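Long-range contacts in diguanylate cyclase/phosphodiesterase-domain containing protein (PDB 6KHU), which is a putative diguanylate cyclase of the GGDEF family, whose active members join two GTP molecules into the second messenger cyclic di-GMP: residues 106-110 against 125-130; 12-16 against 74-78; 20-24 against 112-117. All coordinates share one frame; numbering follows the deposited sequence.

Interaction 1: 106-110 against 125-130; sequences SIAYK and DLEKAV
Ala-108 and Leu-126 show how a small residue on an edge strand lets a helix settle close to it. Strand 106-110 and helix 125-130 run nearly antiparallel, at 156°, with axes only 7.7 Å apart. The apolar contacts centre on Ala-108, whose CB lies 3.7 Å from Ala-129 CB and 3.8 Å from Val-130 CG1. Leu-126 brings its CD2 branch to 3.6 Å from Ala-108 O and onto the backbone of Tyr-109. Beyond them, the aliphatic part of Lys-110 lies alongside Leu-126, the two chains pointing opposite ways, CG against CG at 3.7 Å.

Polar contacts lie at the two ends of the contact. A bend in the Lys-110 chain (chi2 -81°) carries its amine toward Asp-125, where NZ and OD2 make a long salt bridge of 3.8 Å; one water accepts from NZ and donates to OD2 at 2.6 Å. Lys-121 is the stronger partner of that carboxylate. Were Lys-110 an alanine, the flank of Leu-126 would probably lose its aliphatic cover and the bridging water its ammonium donor. At the other end, Lys-38 bonds both Ser-106 OG and Val-130 O. The chemistry thus implies adhesion by close apolar packing, with charge and water playing a peripheral part.

Interaction 2: 12-16 against 74-78; sequences FLRLL and FALFV
Phe-77 and Phe-12 are the two bumps of this buried contact, one rising from strand 74-78 and the other descending from helix 12-16. Each fills a hollow beside the other. With its CG anti to the backbone N (chi1 172°), Phe-12 reaches down to the strand, and its CE2 corner settles 3.5 Å from Ala-75 CB, where the short methyl group lets the ring come low. On its other flank CE1 meets Phe-77 CD2 at 3.6 Å. The rings pass one another from opposing sides, centres 5.5 Å apart and planes inclined at 49°.

Helix 9-26 here lies along one side of the central sheet of the GGDEF-type domain, its short segment running at 22° to the strand; on the other side Phe-74 and Leu-76 pack against helix 41-57.

Phe-77 in turn pushes up into the hollow between Phe-12, Leu-15 and Leu-16. Its CE2 atom comes to 3.6 Å from Leu-16 CA, and CZ rests 3.8 Å from Leu-15 O, so the ring reaches the helix backbone itself. Leu-16 folds down beside it, CD1 lying 3.7 Å from Phe-77 CD2, while its side chain also touches Tyr-30 and Ile-32 of the neighbouring strand.

Interaction 3: 20-24 against 112-117; sequences HQRAF and YPEDFM
The loop that leaves strand 105-112 through a cis peptide bond, Tyr-112 to Pro-113, is met by His-20, Ala-23 and Phe-24 of helix 9-26, and aromatic rings do most of the joining. His-20 turns the edge of its imidazole toward a face of Tyr-112 in a T-shaped pair, with centroids 4.9 Å apart and planes at 68°. The touching atoms are His-20 CE1 and Tyr-112 CE1, separated by 3.6 Å. The opposite face of the tyrosine is taken by Pro-113 CB, which sits over the ring centre, so the phenol is held between its own loop and the helix.

In the GGDEF-type fold examined here, this loop links the edge strand to the final helix 119-130, and helix 9-26 flanks it. Phe-116 packs back on Tyr-30 and Ile-32 of the adjacent strand and brings CE2 to 3.9 Å from His-20 CE1.

His-20 CG is anti to the backbone N (chi1 -178°), which sends the ring out to the loop. The turn of the imidazole is probably set mainly by Tyr-30 OH, which bonds ND1. NE2 donates a weak, bent hydrogen bond to Met-117 O, 3.2 Å long with an angle of 123°, and the acceptor lies near the ring plane. A water in that plane also bonds NE2 and donates to Met-117 O at 2.6 Å. Farther along, Ala-23 CB touches Tyr-112 CE2 at 3.8 Å. Tyr-112 OH lies at the edge of the Phe-24 ring, 3.3 Å from CD1, and the selenomethionine Met-117 extends CE toward that same ring.

In the fold
Interactions 2 and 3 divide helix 9-26 between them: 12-16 packs on one face of the sheet, and 20-24 reaches the loop; the two contact centres are about 13 Å apart. Interaction 1 is tied to interaction 3 along the edge strand and its following loop; their centres are about 17 Å apart, yet they touch where Lys-110 CA approaches Asp-115 OD2 at 3.6 Å. Interactions 1 and 2 share the sheet without meeting, nearest atoms about 7 Å apart. Glu-57 and His-96 are zinc ligands, and neither belongs to any of the three contacts; the side chains of Phe-116, Asp-125 and Leu-76 each lie near a bound zinc ion, not necessarily the same one, at about 9, 10 and 12 Å.

Interaction 1: 106-110 against 125-130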
loop_
_atom_site.group_PDB
_atom_site.type_symbol
_atom_site.label_atom_id
_atom_site.label_comp_id
_atom_site.label_asym_id
_atom_site.label_seq_id
_atom_site.Cartn_x
_atom_site.Cartn_y
_atom_site.Cartn_z
ATOM N N SER A 106 7.143 -3.468 -8.998
ATOM C CA SER A 106 5.988 -4.352 -9.079
ATOM C C SER A 106 4.928 -3.849 -8.111
ATOM O O SER A 106 5.250 -3.351 -7.026
ATOM C CB SER A 106 6.363 -5.801 -8.738
ATOM O OG SER A 106 7.377 -6.291 -9.603
ATOM N N ILE A 107 3.666 -3.973 -8.501
ATOM C CA ILE A 107 2.568 -3.488 -7.677
ATOM C C ILE A 107 1.510 -4.577 -7.620
ATOM O O ILE A 107 1.303 -5.316 -8.586
ATOM C CB ILE A 107 1.978 -2.164 -8.222
ATOM C CG1 ILE A 107 0.861 -1.628 -7.316
ATOM C CG2 ILE A 107 1.446 -2.356 -9.625
ATOM C CD1 ILE A 107 0.508 -0.152 -7.596
ATOM N N ALA A 108 0.844 -4.681 -6.473
ATOM C CA ALA A 108 -0.233 -5.648 -6.304
ATOM C C ALA A 108 -1.174 -5.139 -5.220
ATOM O O ALA A 108 -0.790 -4.316 -4.385
ATOM C CB ALA A 108 0.317 -7.037 -5.955
ATOM N N TYR A 109 -2.425 -5.610 -5.250
ATOM C CA TYR A 109 -3.385 -5.209 -4.230
ATOM C C TYR A 109 -4.331 -6.357 -3.896
ATOM O O TYR A 109 -4.563 -7.251 -4.714
ATOM C CB TYR A 109 -4.183 -3.953 -4.652
ATOM C CG TYR A 109 -5.119 -4.151 -5.825
ATOM C CD1 TYR A 109 -6.383 -4.690 -5.647
ATOM C CD2 TYR A 109 -4.739 -3.780 -7.112
ATOM C CE1 TYR A 109 -7.245 -4.869 -6.716
ATOM C CE2 TYR A 109 -5.595 -3.955 -8.191
ATOM C CZ TYR A 109 -6.845 -4.500 -7.980
ATOM O OH TYR A 109 -7.705 -4.674 -9.041
ATOM N N LYS A 110 -4.871 -6.316 -2.673
ATOM C CA LYS A 110 -5.868 -7.267 -2.195
ATOM C C LYS A 110 -6.977 -6.471 -1.523
ATOM O O LYS A 110 -6.693 -5.633 -0.664
ATOM C CB LYS A 110 -5.266 -8.262 -1.205
ATOM C CG LYS A 110 -4.295 -9.253 -1.808
ATOM C CD LYS A 110 -5.025 -10.393 -2.473
ATOM C CE LYS A 110 -4.053 -11.356 -3.150
ATOM N NZ LYS A 110 -4.776 -12.556 -3.661
ATOM N N ASP A 125 0.314 -13.394 0.416
ATOM C CA ASP A 125 0.071 -13.347 -1.022
ATOM C C ASP A 125 0.632 -12.070 -1.639
ATOM O O ASP A 125 1.161 -12.093 -2.755
ATOM C CB ASP A 125 -1.426 -13.442 -1.300
ATOM C CG ASP A 125 -1.973 -14.850 -1.123
ATOM O OD1 ASP A 125 -1.164 -15.787 -0.964
ATOM O OD2 ASP A 125 -3.219 -15.018 -1.144
ATOM N N LEU A 126 0.498 -10.938 -0.944
ATOM C CA LEU A 126 0.996 -9.681 -1.499
ATOM C C LEU A 126 2.512 -9.701 -1.616
ATOM O O LEU A 126 3.063 -9.268 -2.636
ATOM C CB LEU A 126 0.534 -8.502 -0.641
ATOM C CG LEU A 126 -0.899 -8.054 -0.906
ATOM C CD1 LEU A 126 -1.485 -7.348 0.314
ATOM C CD2 LEU A 126 -0.987 -7.173 -2.165
ATOM N N GLU A 127 3.196 -10.201 -0.579
ATOM C CA GLU A 127 4.644 -10.415 -0.626
ATOM C C GLU A 127 5.062 -11.196 -1.872
ATOM O O GLU A 127 5.953 -10.770 -2.622
ATOM C CB GLU A 127 5.102 -11.169 0.628
ATOM C CG GLU A 127 5.177 -10.321 1.873
ATOM C CD GLU A 127 5.625 -11.103 3.100
ATOM O OE1 GLU A 127 5.872 -12.327 2.989
ATOM O OE2 GLU A 127 5.720 -10.489 4.181
ATOM N N LYS A 128 4.444 -12.359 -2.090
ATOM C CA LYS A 128 4.788 -13.176 -3.255
ATOM C C LYS A 128 4.546 -12.421 -4.548
ATOM O O LYS A 128 5.340 -12.532 -5.494
ATOM C CB LYS A 128 3.989 -14.488 -3.283
ATOM C CG LYS A 128 3.933 -15.324 -2.007
ATOM C CD LYS A 128 5.211 -15.274 -1.180
ATOM C CE LYS A 128 4.867 -15.179 0.312
ATOM N NZ LYS A 128 5.995 -14.712 1.164
ATOM N N ALA A 129 3.451 -11.648 -4.615
ATOM C CA ALA A 129 3.059 -11.039 -5.885
ATOM C C ALA A 129 4.036 -9.953 -6.353
ATOM O O ALA A 129 4.138 -9.695 -7.559
ATOM C CB ALA A 129 1.653 -10.465 -5.767
ATOM N N VAL A 130 4.747 -9.299 -5.434
ATOM C CA VAL A 130 5.665 -8.218 -5.790
ATOM C C VAL A 130 7.117 -8.636 -5.681
ATOM O O VAL A 130 8.006 -7.837 -6.026
ATOM C CB VAL A 130 5.415 -6.951 -4.941
ATOM C CG1 VAL A 130 4.004 -6.409 -5.166
ATOM C CG2 VAL A 130 5.652 -7.232 -3.463
HETATM O O HOH W 1 -5.358 -13.579 -0.674
#

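Interaction 2: 12-16 against 74-78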
loop_
_atom_site.group_PDB
_atom_site.type_symbol
_atom_site.label_atom_id
_atom_site.label_comp_id
_atom_site.label_asym_id
_atom_site.label_seq_id
_atom_site.Cartn_x
_atom_site.Cartn_y
_atom_site.Cartn_z
ATOM N N PHE A 12 2.936 -0.072 11.199
ATOM C CA PHE A 12 1.982 -0.173 10.100
ATOM C C PHE A 12 1.075 -1.390 10.252
ATOM O O PHE A 12 -0.152 -1.297 10.097
ATOM C CB PHE A 12 2.730 -0.245 8.766
ATOM C CG PHE A 12 1.832 -0.540 7.597
ATOM C CD1 PHE A 12 1.114 0.473 6.995
ATOM C CD2 PHE A 12 1.675 -1.840 7.130
ATOM C CE1 PHE A 12 0.257 0.203 5.935
ATOM C CE2 PHE A 12 0.824 -2.119 6.073
ATOM C CZ PHE A 12 0.111 -1.093 5.476
ATOM N N LEU A 13 1.670 -2.551 10.521
ATOM C CA LEU A 13 0.891 -3.778 10.565
ATOM C C LEU A 13 -0.077 -3.776 11.739
ATOM O O LEU A 13 -1.178 -4.328 11.630
ATOM C CB LEU A 13 1.824 -4.991 10.631
ATOM C CG LEU A 13 2.542 -5.366 9.325
ATOM C CD1 LEU A 13 3.653 -6.383 9.599
ATOM C CD2 LEU A 13 1.569 -5.920 8.297
ATOM N N ARG A 14 0.312 -3.162 12.862
ATOM C CA ARG A 14 -0.622 -2.993 13.970
ATOM C C ARG A 14 -1.830 -2.165 13.550
ATOM O O ARG A 14 -2.974 -2.544 13.816
ATOM C CB ARG A 14 0.079 -2.345 15.165
ATOM C CG ARG A 14 -0.755 -2.403 16.440
ATOM C CD ARG A 14 0.025 -1.910 17.661
ATOM N NE ARG A 14 0.108 -0.451 17.696
ATOM C CZ ARG A 14 1.229 0.232 17.492
ATOM N NH1 ARG A 14 2.363 -0.425 17.246
ATOM N NH2 ARG A 14 1.214 1.562 17.542
ATOM N N LEU A 15 -1.592 -1.027 12.883
ATOM C CA LEU A 15 -2.698 -0.202 12.405
ATOM C C LEU A 15 -3.563 -0.960 11.406
ATOM O O LEU A 15 -4.792 -0.794 11.385
ATOM C CB LEU A 15 -2.165 1.091 11.774
ATOM C CG LEU A 15 -1.409 2.032 12.739
ATOM C CD1 LEU A 15 -0.802 3.224 12.005
ATOM C CD2 LEU A 15 -2.315 2.524 13.885
ATOM N N LEU A 16 -2.933 -1.779 10.558
ATOM C CA LEU A 16 -3.677 -2.584 9.597
ATOM C C LEU A 16 -4.555 -3.616 10.299
ATOM O O LEU A 16 -5.699 -3.839 9.890
ATOM C CB LEU A 16 -2.721 -3.269 8.620
ATOM C CG LEU A 16 -3.338 -4.263 7.624
ATOM C CD1 LEU A 16 -4.420 -3.613 6.755
ATOM C CD2 LEU A 16 -2.245 -4.854 6.748
ATOM N N PHE A 74 6.976 -0.725 -0.053
ATOM C CA PHE A 74 5.992 0.028 0.707
ATOM C C PHE A 74 4.675 -0.731 0.742
ATOM O O PHE A 74 4.352 -1.499 -0.172
ATOM C CB PHE A 74 5.731 1.405 0.100
ATOM C CG PHE A 74 6.825 2.396 0.333
ATOM C CD1 PHE A 74 6.901 3.094 1.527
ATOM C CD2 PHE A 74 7.759 2.660 -0.663
ATOM C CE1 PHE A 74 7.910 4.039 1.735
ATOM C CE2 PHE A 74 8.772 3.603 -0.467
ATOM C CZ PHE A 74 8.845 4.289 0.735
ATOM N N ALA A 75 3.900 -0.482 1.792
ATOM C CA ALA A 75 2.523 -0.933 1.849
ATOM C C ALA A 75 1.612 0.258 2.115
ATOM O O ALA A 75 2.035 1.294 2.641
ATOM C CB ALA A 75 2.332 -2.023 2.912
ATOM N N LEU A 76 0.353 0.098 1.720
ATOM C CA LEU A 76 -0.672 1.115 1.866
ATOM C C LEU A 76 -1.997 0.408 2.083
ATOM O O LEU A 76 -2.284 -0.597 1.418
ATOM C CB LEU A 76 -0.759 2.009 0.621
ATOM C CG LEU A 76 -2.022 2.843 0.392
ATOM C CD1 LEU A 76 -2.007 4.112 1.269
ATOM C CD2 LEU A 76 -2.155 3.220 -1.094
ATOM N N PHE A 77 -2.805 0.923 3.003
ATOM C CA PHE A 77 -4.204 0.523 3.005
ATOM C C PHE A 77 -5.095 1.753 2.993
ATOM O O PHE A 77 -4.761 2.778 3.589
ATOM C CB PHE A 77 -4.550 -0.435 4.175
ATOM C CG PHE A 77 -4.443 0.160 5.564
ATOM C CD1 PHE A 77 -5.491 0.892 6.110
ATOM C CD2 PHE A 77 -3.323 -0.092 6.351
ATOM C CE1 PHE A 77 -5.410 1.398 7.391
ATOM C CE2 PHE A 77 -3.231 0.411 7.648
ATOM C CZ PHE A 77 -4.277 1.158 8.168
ATOM N N VAL A 78 -6.219 1.638 2.281
ATOM C CA VAL A 78 -7.164 2.722 2.049
ATOM C C VAL A 78 -8.560 2.206 2.409
ATOM O O VAL A 78 -9.052 1.245 1.804
ATOM C CB VAL A 78 -7.115 3.229 0.592
ATOM C CG1 VAL A 78 -5.784 3.924 0.310
ATOM C CG2 VAL A 78 -7.271 2.084 -0.394
#

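Interaction 3: 20-24 against 112-117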
loop_
_atom_site.group_PDB
_atom_site.type_symbol
_atom_site.label_atom_id
_atom_site.label_comp_id
_atom_site.label_asym_id
_atom_site.label_seq_id
_atom_site.Cartn_x
_atom_site.Cartn_y
_atom_site.Cartn_z
ATOM N N HIS A 20 -8.509 -3.916 10.025
ATOM C CA HIS A 20 -9.133 -5.163 9.586
ATOM C C HIS A 20 -10.278 -5.543 10.514
ATOM O O HIS A 20 -11.350 -5.964 10.055
ATOM C CB HIS A 20 -8.083 -6.284 9.515
ATOM C CG HIS A 20 -8.616 -7.593 9.020
ATOM N ND1 HIS A 20 -8.955 -7.808 7.699
ATOM C CD2 HIS A 20 -8.848 -8.766 9.663
ATOM C CE1 HIS A 20 -9.382 -9.054 7.551
ATOM N NE2 HIS A 20 -9.331 -9.657 8.728
ATOM N N GLN A 21 -10.087 -5.352 11.823
ATOM C CA GLN A 21 -11.149 -5.650 12.779
ATOM C C GLN A 21 -12.323 -4.697 12.613
ATOM O O GLN A 21 -13.484 -5.121 12.615
ATOM C CB GLN A 21 -10.614 -5.580 14.205
ATOM C CG GLN A 21 -11.703 -5.738 15.236
ATOM C CD GLN A 21 -11.159 -6.109 16.596
ATOM O OE1 GLN A 21 -10.189 -6.863 16.707
ATOM N NE2 GLN A 21 -11.790 -5.593 17.644
ATOM N N ARG A 22 -12.036 -3.400 12.474
ATOM C CA ARG A 22 -13.093 -2.408 12.291
ATOM C C ARG A 22 -13.877 -2.656 11.007
ATOM O O ARG A 22 -15.098 -2.457 10.970
ATOM C CB ARG A 22 -12.493 -0.995 12.281
ATOM C CG ARG A 22 -12.113 -0.429 13.650
ATOM C CD ARG A 22 -11.815 1.075 13.535
ATOM N NE ARG A 22 -10.742 1.287 12.572
ATOM C CZ ARG A 22 -9.460 1.431 12.894
ATOM N NH1 ARG A 22 -9.078 1.458 14.167
ATOM N NH2 ARG A 22 -8.562 1.586 11.940
ATOM N N ALA A 23 -13.187 -3.054 9.934
ATOM C CA ALA A 23 -13.854 -3.355 8.670
ATOM C C ALA A 23 -14.822 -4.523 8.831
ATOM O O ALA A 23 -15.965 -4.475 8.359
ATOM C CB ALA A 23 -12.806 -3.666 7.598
ATOM N N PHE A 24 -14.371 -5.586 9.497
ATOM C CA PHE A 24 -15.249 -6.704 9.828
ATOM C C PHE A 24 -16.476 -6.220 10.590
ATOM O O PHE A 24 -17.617 -6.485 10.194
ATOM C CB PHE A 24 -14.467 -7.734 10.650
ATOM C CG PHE A 24 -15.249 -8.975 10.991
ATOM C CD1 PHE A 24 -15.456 -9.965 10.045
ATOM C CD2 PHE A 24 -15.753 -9.163 12.270
ATOM C CE1 PHE A 24 -16.157 -11.128 10.368
ATOM C CE2 PHE A 24 -16.456 -10.317 12.594
ATOM C CZ PHE A 24 -16.653 -11.296 11.636
ATOM N N TYR A 112 -10.438 -6.320 0.785
ATOM C CA TYR A 112 -11.269 -7.009 1.750
ATOM C C TYR A 112 -12.704 -6.539 1.580
ATOM O O TYR A 112 -12.938 -5.340 1.442
ATOM C CB TYR A 112 -10.803 -6.710 3.182
ATOM C CG TYR A 112 -11.737 -7.236 4.263
ATOM C CD1 TYR A 112 -11.613 -8.534 4.727
ATOM C CD2 TYR A 112 -12.743 -6.431 4.818
ATOM C CE1 TYR A 112 -12.454 -9.042 5.706
ATOM C CE2 TYR A 112 -13.598 -6.933 5.822
ATOM C CZ TYR A 112 -13.442 -8.249 6.249
ATOM O OH TYR A 112 -14.257 -8.787 7.221
ATOM N N PRO A 113 -13.711 -7.420 1.600
ATOM C CA PRO A 113 -13.651 -8.873 1.815
ATOM C C PRO A 113 -13.623 -9.743 0.552
ATOM O O PRO A 113 -13.564 -10.975 0.687
ATOM C CB PRO A 113 -14.949 -9.144 2.582
ATOM C CG PRO A 113 -15.925 -8.151 1.954
ATOM C CD PRO A 113 -15.104 -6.920 1.625
ATOM N N GLU A 114 -13.655 -9.145 -0.645
ATOM C CA GLU A 114 -13.890 -9.953 -1.843
ATOM C C GLU A 114 -12.667 -10.780 -2.218
ATOM O O GLU A 114 -12.799 -11.918 -2.681
ATOM C CB GLU A 114 -14.314 -9.061 -3.010
ATOM C CG GLU A 114 -15.797 -8.705 -2.989
ATOM C CD GLU A 114 -16.462 -8.802 -4.363
ATOM O OE1 GLU A 114 -16.223 -7.906 -5.209
ATOM O OE2 GLU A 114 -17.233 -9.767 -4.587
ATOM N N ASP A 115 -11.466 -10.230 -2.037
ATOM C CA ASP A 115 -10.265 -10.998 -2.332
ATOM C C ASP A 115 -9.855 -11.891 -1.165
ATOM O O ASP A 115 -9.204 -12.912 -1.385
ATOM C CB ASP A 115 -9.095 -10.065 -2.686
ATOM C CG ASP A 115 -9.293 -9.330 -4.005
ATOM O OD1 ASP A 115 -10.023 -9.841 -4.889
ATOM O OD2 ASP A 115 -8.703 -8.238 -4.155
ATOM N N PHE A 116 -10.203 -11.521 0.069
ATOM C CA PHE A 116 -9.689 -12.228 1.239
ATOM C C PHE A 116 -10.493 -11.841 2.465
ATOM O O PHE A 116 -11.131 -10.785 2.508
ATOM C CB PHE A 116 -8.204 -11.917 1.495
ATOM C CG PHE A 116 -7.946 -10.539 2.103
ATOM C CD1 PHE A 116 -7.784 -9.417 1.281
ATOM C CD2 PHE A 116 -7.839 -10.375 3.472
ATOM C CE1 PHE A 116 -7.534 -8.161 1.813
ATOM C CE2 PHE A 116 -7.597 -9.116 4.031
ATOM C CZ PHE A 116 -7.444 -7.999 3.202
HETATM N N MSE A 117 -10.404 -12.686 3.483
HETATM C CA MSE A 117 -10.897 -12.318 4.799
HETATM C C MSE A 117 -9.908 -12.705 5.881
HETATM O O MSE A 117 -10.037 -12.310 7.043
HETATM C CB MSE A 117 -12.246 -12.960 5.030
HETATM C CG MSE A 117 -13.327 -12.160 4.333
HETATM SE SE MSE A 117 -15.011 -13.074 4.414
HETATM C CE MSE A 117 -15.577 -12.375 6.167
HETATM O O HOH W 2 -9.984 -12.686 9.641
#